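Local coordinates for regulatory protein RecX (PDB 3E3V) that probably modulates the activity of the recombinase RecA, the deposited chain being the part of RecX that holds its three three-helix domains, at residues 23-28 and 57-62; 122-127 and 161-166. All blocks are in the same frame, centred on the assembly; numbering follows the deposited sequence.

How the contacts relate
The two contacts lie on opposite sides of the centre of this elongated, all-helical chain. Their centres are about 46 Å apart and their nearest atoms about 29 Å apart, so they do not touch. Both segments of contact 1 precede those of contact 2 in the sequence. Contact 1 lies in the first three-helix domain, and helix 112-129 of contact 2 belongs to the third. Both use the same pattern. One leucine, Leu59 or Leu163, meets three residues spaced i, i+1 and i+4 on the earlier helix. The crossing angles are similar, -46° and -57°. Contact 2 has the closer helix axes, with two alanines and a glutamate in place of an alanine and two leucines.

Contact 1: 23-28 and 57-62; sequences AALNYL and NKLIDL
Leu59 reaches across from helix 49-61 and divides its two methyls among three residues of helix 14-29. CD1 faces Ala24 and Leu28, while CD2 turns to Leu25. The nearest approach is from Leu59 CD1 to Ala24 CB, at 3.7 Å. Torsions set this reach. CG of Leu59 stands beside its own backbone N and anti to the carbonyl carbon (chi1 -64°), and CD1 then lies anti to CA, so this methyl is the far end of an extended side chain. The CA of Ala24 is the one nearest to the CA of Leu59, 8.6 Å away. The small alanine leaves the leucine to span most of that gap.

Leu25 comes from one flank. The Leu25 side chain lies at a slant to that of Leu59, with Leu25 CD1 4.1 Å from Leu59 CD2. Leu28, one helical turn on from Ala24, brings its CD1 to 4.4 Å from Leu59 CD1, a looser touch. The two helices belong to the first three-helix domain of RecX, a family placed in the helix-turn-helix clan. Their short segments run at 46° to each other, with axes 12.2 Å apart at the closest. That is a wide spacing, bridged by the leucine side chains, and no hydrogen bond crosses it.

Ala24 and Leu59 are buried, while Leu25 lies at the exposed margin. Helix 35-39 adds Val38 against Leu28, and Arg33 in the preceding loop also touches Leu28. On the other helix, Leu64 in the loop that follows it packs on Leu59.

Contact 2: 122-127 and 161-166; sequences LAEKLA and QELDLI
The peptide group joining Ala123 to Glu124 receives a methyl of Leu163 over one of its faces. Leu163 CD1 stands 3.9 Å from Ala123 C and 3.8 Å from Glu124 N, well off the peptide plane. The other flat group, the Glu124 carboxylate, has neither face nor edge against Leu163. The glutamate meets the leucine through its aliphatic part: CG of Glu124 is 3.7 Å from Leu163 CD1. The Glu124 and Leu163 side chains lie alongside, pointing opposite ways, and Glu124 is extended beyond CG, which carries its carboxylate away from the leucine.

Leu163 does the reaching from helix 153-165. Its CG is anti to the backbone N (chi1 -176°), and the two methyls spread over helix 112-129. CD1 alone meets Glu124 and the peptide. Both methyls lie near Ala123 CB, with CD1 at 4.1 Å. Ala127 CB, one turn on, is loosely touched, nearest to CD2 at 4.5 Å.

The short segments cross at -57°, with axes 10.3 Å apart. The small side chains of Ala123 and Ala127 let Leu163 come close to the helix backbone. Helix 112-129 belongs to the third three-helix domain of RecX, and helix 153-165 packs on it near the end of the modelled chain. Helix 135-148 adds Ile142 against Ala123. It also supplies Tyr135, whose OH is hydrogen-bonded to Asp164 OD1.

No hydrogen bond or salt bridge crosses between the segments. The contact therefore rests on van der Waals packing of one leucine against alanine methyls, a peptide face and the hydrocarbon part of a glutamate, leaving the acid group out of the apolar patch.

Contact 1: 23-28 and 57-62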
loop_
_atom_site.group_PDB
_atom_site.type_symbol
_atom_site.label_atom_id
_atom_site.label_comp_id
_atom_site.label_asym_id
_atom_site.label_seq_id
_atom_site.Cartn_x
_atom_site.Cartn_y
_atom_site.Cartn_z
ATOM N N ALA A 23 25.699 1.376 4.130
ATOM C CA ALA A 23 24.757 1.748 3.085
ATOM C C ALA A 23 23.316 1.511 3.546
ATOM O O ALA A 23 22.400 2.272 3.193
ATOM C CB ALA A 23 25.047 0.948 1.820
ATOM N N ALA A 24 23.121 0.460 4.342
ATOM C CA ALA A 24 21.798 0.121 4.837
ATOM C C ALA A 24 21.230 1.218 5.717
ATOM O O ALA A 24 20.075 1.613 5.549
ATOM C CB ALA A 24 21.841 -1.195 5.609
ATOM N N LEU A 25 22.024 1.711 6.663
ATOM C CA LEU A 25 21.532 2.761 7.547
ATOM C C LEU A 25 21.363 4.115 6.862
ATOM O O LEU A 25 20.610 4.962 7.342
ATOM C CB LEU A 25 22.413 2.887 8.795
ATOM C CG LEU A 25 21.939 1.908 9.877
ATOM C CD1 LEU A 25 22.513 0.517 9.611
ATOM C CD2 LEU A 25 22.343 2.413 11.246
ATOM N N ASN A 26 22.057 4.324 5.747
ATOM C CA ASN A 26 21.920 5.580 5.007
ATOM C C ASN A 26 20.539 5.538 4.357
ATOM O O ASN A 26 19.729 6.458 4.496
ATOM C CB ASN A 26 22.982 5.689 3.905
ATOM C CG ASN A 26 24.356 6.054 4.435
ATOM O OD1 ASN A 26 25.330 6.102 3.676
ATOM N ND2 ASN A 26 24.446 6.320 5.732
ATOM N N TYR A 27 20.309 4.437 3.651
ATOM C CA TYR A 27 19.081 4.135 2.923
ATOM C C TYR A 27 17.823 4.110 3.811
ATOM O O TYR A 27 16.715 4.388 3.339
ATOM C CB TYR A 27 19.298 2.785 2.225
ATOM C CG TYR A 27 18.243 2.317 1.245
ATOM C CD1 TYR A 27 17.813 3.130 0.193
ATOM C CD2 TYR A 27 17.742 1.013 1.318
ATOM C CE1 TYR A 27 16.914 2.655 -0.764
ATOM C CE2 TYR A 27 16.848 0.529 0.374
ATOM C CZ TYR A 27 16.436 1.355 -0.669
ATOM O OH TYR A 27 15.553 0.873 -1.611
ATOM N N LEU A 28 17.995 3.791 5.091
ATOM C CA LEU A 28 16.873 3.721 6.026
ATOM C C LEU A 28 16.634 4.983 6.868
ATOM O O LEU A 28 15.499 5.242 7.276
ATOM C CB LEU A 28 17.055 2.538 6.982
ATOM C CG LEU A 28 17.009 1.106 6.450
ATOM C CD1 LEU A 28 17.544 0.171 7.517
ATOM C CD2 LEU A 28 15.583 0.722 6.076
ATOM N N ASN A 57 19.256 -9.877 8.790
ATOM C CA ASN A 57 18.781 -10.437 10.051
ATOM C C ASN A 57 19.100 -9.523 11.222
ATOM O O ASN A 57 18.297 -9.369 12.143
ATOM C CB ASN A 57 19.401 -11.810 10.298
ATOM C CG ASN A 57 18.828 -12.868 9.387
ATOM O OD1 ASN A 57 17.611 -13.017 9.281
ATOM N ND2 ASN A 57 19.703 -13.611 8.718
ATOM N N LYS A 58 20.287 -8.937 11.194
ATOM C CA LYS A 58 20.704 -8.025 12.247
ATOM C C LYS A 58 19.774 -6.814 12.229
ATOM O O LYS A 58 19.288 -6.378 13.274
ATOM C CB LYS A 58 22.154 -7.585 12.019
ATOM C CG LYS A 58 22.688 -6.593 13.044
ATOM C CD LYS A 58 22.483 -7.086 14.457
ATOM C CE LYS A 58 23.515 -6.479 15.389
ATOM N NZ LYS A 58 24.893 -6.878 14.986
ATOM N N LEU A 59 19.524 -6.271 11.040
ATOM C CA LEU A 59 18.637 -5.119 10.918
ATOM C C LEU A 59 17.227 -5.457 11.396
ATOM O O LEU A 59 16.553 -4.628 12.005
ATOM C CB LEU A 59 18.588 -4.632 9.471
ATOM C CG LEU A 59 19.905 -4.100 8.910
ATOM C CD1 LEU A 59 19.700 -3.639 7.461
ATOM C CD2 LEU A 59 20.401 -2.952 9.765
ATOM N N ILE A 60 16.771 -6.675 11.116
ATOM C CA ILE A 60 15.442 -7.083 11.558
ATOM C C ILE A 60 15.435 -7.160 13.079
ATOM O O ILE A 60 14.481 -6.741 13.732
ATOM C CB ILE A 60 15.065 -8.462 10.992
ATOM C CG1 ILE A 60 14.905 -8.373 9.471
ATOM C CG2 ILE A 60 13.798 -8.969 11.674
ATOM C CD1 ILE A 60 14.755 -9.728 8.803
ATOM N N ASP A 61 16.514 -7.700 13.637
ATOM C CA ASP A 61 16.652 -7.840 15.087
ATOM C C ASP A 61 16.595 -6.473 15.774
ATOM O O ASP A 61 15.955 -6.320 16.814
ATOM C CB ASP A 61 17.974 -8.535 15.415
ATOM C CG ASP A 61 18.119 -8.839 16.888
ATOM O OD1 ASP A 61 17.223 -9.513 17.433
ATOM O OD2 ASP A 61 19.131 -8.409 17.497
ATOM N N LEU A 62 17.259 -5.485 15.177
ATOM C CA LEU A 62 17.284 -4.124 15.705
ATOM C C LEU A 62 16.005 -3.378 15.325
ATOM O O LEU A 62 15.850 -2.186 15.611
ATOM C CB LEU A 62 18.504 -3.382 15.156
ATOM C CG LEU A 62 19.862 -3.975 15.547
ATOM C CD1 LEU A 62 20.986 -3.325 14.745
ATOM C CD2 LEU A 62 20.075 -3.772 17.053
#

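Contact 2: 122-127 and 161-166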
loop_
_atom_site.group_PDB
_atom_site.type_symbol
_atom_site.label_atom_id
_atom_site.label_comp_id
_atom_site.label_asym_id
_atom_site.label_seq_id
_atom_site.Cartn_x
_atom_site.Cartn_y
_atom_site.Cartn_z
ATOM N N LEU A 122 -15.858 10.207 -3.233
ATOM C CA LEU A 122 -15.468 10.166 -4.637
ATOM C C LEU A 122 -16.721 10.071 -5.492
ATOM O O LEU A 122 -16.854 10.771 -6.496
ATOM C CB LEU A 122 -14.560 8.957 -4.897
ATOM C CG LEU A 122 -13.432 8.800 -3.862
ATOM C CD1 LEU A 122 -12.699 7.477 -4.066
ATOM C CD2 LEU A 122 -12.463 9.980 -3.962
ATOM N N ALA A 123 -17.641 9.201 -5.085
ATOM C CA ALA A 123 -18.892 9.013 -5.809
ATOM C C ALA A 123 -19.693 10.318 -5.909
ATOM O O ALA A 123 -20.303 10.600 -6.939
ATOM C CB ALA A 123 -19.729 7.930 -5.132
ATOM N N GLU A 124 -19.703 11.110 -4.844
ATOM C CA GLU A 124 -20.432 12.368 -4.879
ATOM C C GLU A 124 -19.863 13.312 -5.941
ATOM O O GLU A 124 -20.620 13.953 -6.671
ATOM C CB GLU A 124 -20.402 13.049 -3.509
ATOM C CG GLU A 124 -21.235 12.341 -2.449
ATOM C CD GLU A 124 -21.225 13.067 -1.112
ATOM O OE1 GLU A 124 -21.700 14.221 -1.055
ATOM O OE2 GLU A 124 -20.740 12.486 -0.117
ATOM N N LYS A 125 -18.537 13.395 -6.033
ATOM C CA LYS A 125 -17.895 14.266 -7.020
ATOM C C LYS A 125 -18.237 13.818 -8.428
ATOM O O LYS A 125 -18.562 14.632 -9.288
ATOM C CB LYS A 125 -16.376 14.247 -6.854
ATOM C CG LYS A 125 -15.871 14.903 -5.590
ATOM C CD LYS A 125 -14.361 14.733 -5.444
ATOM C CE LYS A 125 -13.879 15.346 -4.141
ATOM N NZ LYS A 125 -12.436 15.081 -3.899
ATOM N N LEU A 126 -18.152 12.513 -8.663
ATOM C CA LEU A 126 -18.450 11.958 -9.975
ATOM C C LEU A 126 -19.920 12.110 -10.360
ATOM O O LEU A 126 -20.246 12.232 -11.543
ATOM C CB LEU A 126 -18.056 10.478 -10.014
ATOM C CG LEU A 126 -16.560 10.218 -9.856
ATOM C CD1 LEU A 126 -16.299 8.735 -9.725
ATOM C CD2 LEU A 126 -15.830 10.800 -11.061
ATOM N N ALA A 127 -20.806 12.091 -9.368
ATOM C CA ALA A 127 -22.236 12.235 -9.631
ATOM C C ALA A 127 -22.477 13.619 -10.225
ATOM O O ALA A 127 -23.239 13.772 -11.179
ATOM C CB ALA A 127 -23.036 12.057 -8.337
ATOM N N GLN A 161 -25.698 2.693 -2.404
ATOM C CA GLN A 161 -26.897 2.800 -1.571
ATOM C C GLN A 161 -26.791 4.086 -0.756
ATOM O O GLN A 161 -27.775 4.802 -0.562
ATOM C CB GLN A 161 -27.012 1.580 -0.638
ATOM C CG GLN A 161 -28.109 1.667 0.429
ATOM C CD GLN A 161 -28.225 0.387 1.265
ATOM O OE1 GLN A 161 -27.276 -0.402 1.359
ATOM N NE2 GLN A 161 -29.387 0.185 1.886
ATOM N N GLU A 162 -25.577 4.382 -0.304
ATOM C CA GLU A 162 -25.306 5.569 0.494
ATOM C C GLU A 162 -25.512 6.840 -0.321
ATOM O O GLU A 162 -26.131 7.797 0.147
ATOM C CB GLU A 162 -23.869 5.525 1.012
ATOM C CG GLU A 162 -23.692 6.108 2.399
ATOM C CD GLU A 162 -24.513 5.363 3.428
ATOM O OE1 GLU A 162 -24.397 4.117 3.482
ATOM O OE2 GLU A 162 -25.272 6.019 4.178
ATOM N N LEU A 163 -24.985 6.838 -1.542
ATOM C CA LEU A 163 -25.092 7.979 -2.448
ATOM C C LEU A 163 -26.537 8.327 -2.776
ATOM O O LEU A 163 -26.889 9.504 -2.839
ATOM C CB LEU A 163 -24.342 7.694 -3.751
ATOM C CG LEU A 163 -24.274 8.837 -4.769
ATOM C CD1 LEU A 163 -23.231 9.859 -4.327
ATOM C CD2 LEU A 163 -23.917 8.277 -6.151
ATOM N N ASP A 164 -27.371 7.314 -2.996
ATOM C CA ASP A 164 -28.773 7.565 -3.317
ATOM C C ASP A 164 -29.477 8.239 -2.149
ATOM O O ASP A 164 -30.407 9.021 -2.342
ATOM C CB ASP A 164 -29.505 6.264 -3.662
ATOM C CG ASP A 164 -28.908 5.556 -4.855
ATOM O OD1 ASP A 164 -28.448 6.241 -5.796
ATOM O OD2 ASP A 164 -28.912 4.306 -4.861
ATOM N N LEU A 165 -29.039 7.929 -0.936
ATOM C CA LEU A 165 -29.642 8.528 0.242
ATOM C C LEU A 165 -29.429 10.033 0.107
ATOM O O LEU A 165 -30.281 10.834 0.492
ATOM C CB LEU A 165 -28.963 8.006 1.504
ATOM C CG LEU A 165 -29.838 7.872 2.750
ATOM C CD1 LEU A 165 -31.009 6.913 2.472
ATOM C CD2 LEU A 165 -28.978 7.361 3.905
ATOM N N ILE A 166 -28.283 10.401 -0.455
ATOM C CA ILE A 166 -27.936 11.797 -0.668
ATOM C C ILE A 166 -28.709 12.352 -1.863
ATOM O O ILE A 166 -29.273 13.456 -1.733
ATOM C CB ILE A 166 -26.430 11.929 -0.900
#